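Local coordinates for probable translation initiation factor eIF-2B subunit delta (PDB 5B04), which forms part of the eIF2B complex, which catalyses the exchange of GDP for GTP on the gamma subunit of initiation factor eIF2, at residues Val370-Thr382 and Pro437-Leu449. Residues are numbered along the deposited sequence; the frame is centred on the assembly and turned at random.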
# COMPACT_ATOMS: atom_id res chain seq x y z
N VAL G 370 -0.53 22.99 2.61
CA VAL G 370 -1.21 23.70 3.68
C VAL G 370 -0.89 23.08 5.04
O VAL G 370 -1.02 21.87 5.22
CB VAL G 370 -2.74 23.70 3.47
CG1 VAL G 370 -3.42 24.52 4.56
CG2 VAL G 370 -3.09 24.25 2.10
N PRO G 371 -0.46 23.91 6.00
CA PRO G 371 -0.16 23.45 7.36
C PRO G 371 -1.36 22.80 8.05
O PRO G 371 -2.46 23.35 8.02
CB PRO G 371 0.24 24.74 8.08
CG PRO G 371 0.74 25.63 7.00
CD PRO G 371 -0.12 25.33 5.81
N VAL G 372 -1.13 21.64 8.65
CA VAL G 372 -2.17 20.96 9.42
C VAL G 372 -1.92 21.17 10.91
O VAL G 372 -0.94 20.67 11.46
CB VAL G 372 -2.23 19.46 9.10
CG1 VAL G 372 -3.19 18.75 10.04
CG2 VAL G 372 -2.63 19.24 7.65
N ILE G 373 -2.82 21.90 11.56
CA ILE G 373 -2.64 22.28 12.96
C ILE G 373 -3.62 21.56 13.87
O ILE G 373 -4.82 21.83 13.86
CB ILE G 373 -2.79 23.80 13.14
CG1 ILE G 373 -1.82 24.54 12.21
CG2 ILE G 373 -2.56 24.19 14.59
CD1 ILE G 373 -1.97 26.04 12.25
N ALA G 374 -3.10 20.63 14.68
CA ALA G 374 -3.92 19.87 15.60
C ALA G 374 -4.01 20.55 16.97
O ALA G 374 -2.99 20.82 17.60
CB ALA G 374 -3.38 18.46 15.76
N CYS G 375 -5.23 20.83 17.41
CA CYS G 375 -5.45 21.47 18.70
C CYS G 375 -6.08 20.48 19.68
O CYS G 375 -7.27 20.17 19.58
CB CYS G 375 -6.34 22.70 18.55
SG CYS G 375 -5.67 23.96 17.44
N CYS G 376 -5.29 20.00 20.63
CA CYS G 376 -5.76 19.00 21.57
C CYS G 376 -5.25 19.26 22.98
O CYS G 376 -4.07 19.54 23.19
CB CYS G 376 -5.32 17.60 21.11
SG CYS G 376 -6.00 16.24 22.08
N GLU G 377 -6.15 19.17 23.95
CA GLU G 377 -5.78 19.28 25.36
C GLU G 377 -4.93 18.08 25.76
O GLU G 377 -5.08 16.99 25.21
CB GLU G 377 -7.02 19.39 26.24
CG GLU G 377 -7.79 20.70 26.12
CD GLU G 377 -8.69 20.77 24.89
OE1 GLU G 377 -9.56 21.66 24.85
OE2 GLU G 377 -8.52 19.94 23.97
N SER G 378 -4.03 18.28 26.72
CA SER G 378 -3.05 17.26 27.09
C SER G 378 -3.69 16.00 27.67
O SER G 378 -3.20 14.89 27.45
CB SER G 378 -2.05 17.82 28.10
OG SER G 378 -2.70 18.24 29.29
N TYR G 379 -4.78 16.17 28.41
CA TYR G 379 -5.41 15.04 29.10
C TYR G 379 -6.09 14.08 28.12
O TYR G 379 -6.53 13.00 28.51
CB TYR G 379 -6.43 15.54 30.13
CG TYR G 379 -7.77 15.91 29.55
CD1 TYR G 379 -7.93 17.07 28.79
CD2 TYR G 379 -8.89 15.12 29.76
CE1 TYR G 379 -9.16 17.42 28.26
CE2 TYR G 379 -10.12 15.45 29.23
CZ TYR G 379 -10.25 16.60 28.48
OH TYR G 379 -11.48 16.94 27.96
N LYS G 380 -6.16 14.48 26.85
CA LYS G 380 -6.74 13.63 25.82
C LYS G 380 -5.65 12.85 25.08
O LYS G 380 -5.93 12.17 24.10
CB LYS G 380 -7.57 14.46 24.84
CG LYS G 380 -8.84 15.03 25.45
CD LYS G 380 -9.77 15.62 24.40
CE LYS G 380 -9.16 16.84 23.75
NZ LYS G 380 -10.13 17.55 22.87
N PHE G 381 -4.42 12.96 25.56
CA PHE G 381 -3.33 12.14 25.05
C PHE G 381 -3.52 10.72 25.56
O PHE G 381 -4.05 10.53 26.66
CB PHE G 381 -1.96 12.68 25.48
CG PHE G 381 -1.56 13.98 24.82
CD1 PHE G 381 -2.48 14.75 24.12
CD2 PHE G 381 -0.26 14.44 24.91
CE1 PHE G 381 -2.11 15.94 23.53
CE2 PHE G 381 0.12 15.63 24.32
CZ PHE G 381 -0.80 16.38 23.63
N THR G 382 -3.10 9.73 24.78
CA THR G 382 -3.27 8.34 25.20
C THR G 382 -2.02 7.51 24.93
O THR G 382 -1.21 7.85 24.07
CB THR G 382 -4.47 7.68 24.49
OG1 THR G 382 -4.71 6.39 25.05
CG2 THR G 382 -4.21 7.54 23.00
N PRO G 437 1.04 10.66 11.57
CA PRO G 437 1.87 11.75 12.10
C PRO G 437 2.50 12.62 11.01
O PRO G 437 2.63 13.83 11.20
CB PRO G 437 2.96 11.00 12.87
CG PRO G 437 2.34 9.70 13.23
CD PRO G 437 1.47 9.35 12.07
N ARG G 438 2.87 12.02 9.89
CA ARG G 438 3.53 12.75 8.81
C ARG G 438 2.61 13.78 8.15
O ARG G 438 3.07 14.62 7.39
CB ARG G 438 4.05 11.77 7.75
CG ARG G 438 3.06 10.68 7.35
CD ARG G 438 3.47 10.02 6.05
NE ARG G 438 2.71 8.80 5.78
CZ ARG G 438 2.70 8.17 4.61
NH1 ARG G 438 3.40 8.65 3.59
NH2 ARG G 438 1.98 7.07 4.46
N LEU G 439 1.32 13.70 8.45
CA LEU G 439 0.35 14.63 7.87
C LEU G 439 -0.02 15.75 8.84
O LEU G 439 -0.68 16.71 8.45
CB LEU G 439 -0.90 13.87 7.43
CG LEU G 439 -0.69 12.92 6.25
CD1 LEU G 439 -2.01 12.29 5.81
CD2 LEU G 439 -0.01 13.63 5.09
N ILE G 440 0.40 15.62 10.09
CA ILE G 440 0.21 16.69 11.06
C ILE G 440 1.46 17.57 11.13
O ILE G 440 2.56 17.08 11.38
CB ILE G 440 -0.11 16.15 12.48
CG1 ILE G 440 -1.58 15.74 12.58
CG2 ILE G 440 0.19 17.20 13.53
CD1 ILE G 440 -1.91 14.41 11.96
N THR G 441 1.28 18.86 10.88
CA THR G 441 2.40 19.80 10.89
C THR G 441 2.81 20.15 12.32
O THR G 441 4.00 20.10 12.66
CB THR G 441 2.04 21.10 10.14
OG1 THR G 441 1.91 20.82 8.74
CG2 THR G 441 3.13 22.14 10.33
N VAL G 442 1.83 20.49 13.15
CA VAL G 442 2.11 20.90 14.52
C VAL G 442 0.95 20.51 15.45
O VAL G 442 -0.21 20.51 15.04
CB VAL G 442 2.35 22.43 14.60
CG1 VAL G 442 1.13 23.20 14.13
CG2 VAL G 442 2.75 22.84 16.01
N CYS G 443 1.29 20.14 16.68
CA CYS G 443 0.28 19.87 17.70
C CYS G 443 0.26 21.00 18.73
O CYS G 443 1.26 21.27 19.38
CB CYS G 443 0.55 18.53 18.38
SG CYS G 443 -0.59 18.16 19.74
N VAL G 444 -0.89 21.65 18.87
CA VAL G 444 -1.03 22.76 19.80
C VAL G 444 -1.78 22.34 21.06
O VAL G 444 -3.01 22.19 21.04
CB VAL G 444 -1.75 23.96 19.16
CG1 VAL G 444 -1.91 25.08 20.17
CG2 VAL G 444 -0.98 24.44 17.94
N CYS G 445 -1.04 22.15 22.15
CA CYS G 445 -1.64 21.87 23.44
C CYS G 445 -1.32 23.01 24.41
O CYS G 445 -0.84 24.06 23.99
CB CYS G 445 -1.14 20.53 24.00
SG CYS G 445 0.65 20.39 24.11
N GLU G 446 -1.59 22.81 25.69
CA GLU G 446 -1.30 23.84 26.68
C GLU G 446 0.18 23.84 27.06
O GLU G 446 0.64 24.71 27.79
CB GLU G 446 -2.16 23.65 27.93
CG GLU G 446 -1.85 22.42 28.75
CD GLU G 446 -2.63 21.20 28.30
OE1 GLU G 446 -2.61 20.89 27.10
OE2 GLU G 446 -3.27 20.56 29.16
N MET G 447 0.92 22.86 26.55
CA MET G 447 2.37 22.83 26.71
C MET G 447 3.02 23.67 25.61
O MET G 447 4.22 23.93 25.64
CB MET G 447 2.90 21.40 26.68
CG MET G 447 2.04 20.39 27.41
SD MET G 447 1.64 20.89 29.09
CE MET G 447 0.83 19.41 29.69
N GLY G 448 2.21 24.09 24.65
CA GLY G 448 2.68 24.91 23.55
C GLY G 448 2.62 24.20 22.21
O GLY G 448 1.98 23.16 22.08
N LEU G 449 3.30 24.77 21.22
CA LEU G 449 3.36 24.17 19.89
C LEU G 449 4.50 23.16 19.82
O LEU G 449 5.67 23.54 19.90
CB LEU G 449 3.54 25.24 18.82
CG LEU G 449 2.30 26.03 18.39
CD1 LEU G 449 1.85 27.02 19.46
CD2 LEU G 449 2.55 26.74 17.07
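I373 packs against V442 and V444 on one face of the sheet, where strands 372-375 and 442-445 run parallel side by side. The side chains of I373 and V442 run alongside each other, CG1 to CG1 at 3.8 Å, while I373 CG2 meets V444 CG2 at 3.7 Å. On the other face lie A374 and C443; A374 CB approaches I440 CG2, and the F381 ring, beyond the strand, comes obliquely to C443 SG and C445 CB; M346 of strand 345-346 touches A374, C443 and F381. Between these faces the backbones are joined in parallel register: A374 receives V444 N on its carbonyl oxygen, almost straight, and gives its own N to V442 O at 2.9 Å. At the start of the pairing V372 O accepts both T441 N and V442 N, and T441 OG1, beside its own backbone N (chi1 -68°), takes V372 N at 3.1 Å. A valine in place of T441 would probably leave the V372 amide without this acceptor, although the backbone bonds to V372 O could remain. Strand 372-375 lies between strands 338-342 and 442-445 in the parallel part of the sheet, consistent with a Rossmann-like fold; on its other side its backbone bonds I339 and L341. At the far end E446, its chain bent at chi2 (-89°), turns its carboxylate to S378: OE1 accepts S378 N at 3.0 Å through its syn lone pair, and OE2 lies close to S378 OG, a pair modelled too short to be taken at face value. The same S378 OG also bonds R249 NH2 of helix 231-262. Backbone bonds thus fix the parallel register, while side-chain oxygens meet the amides of V372 and S378 at its two ends.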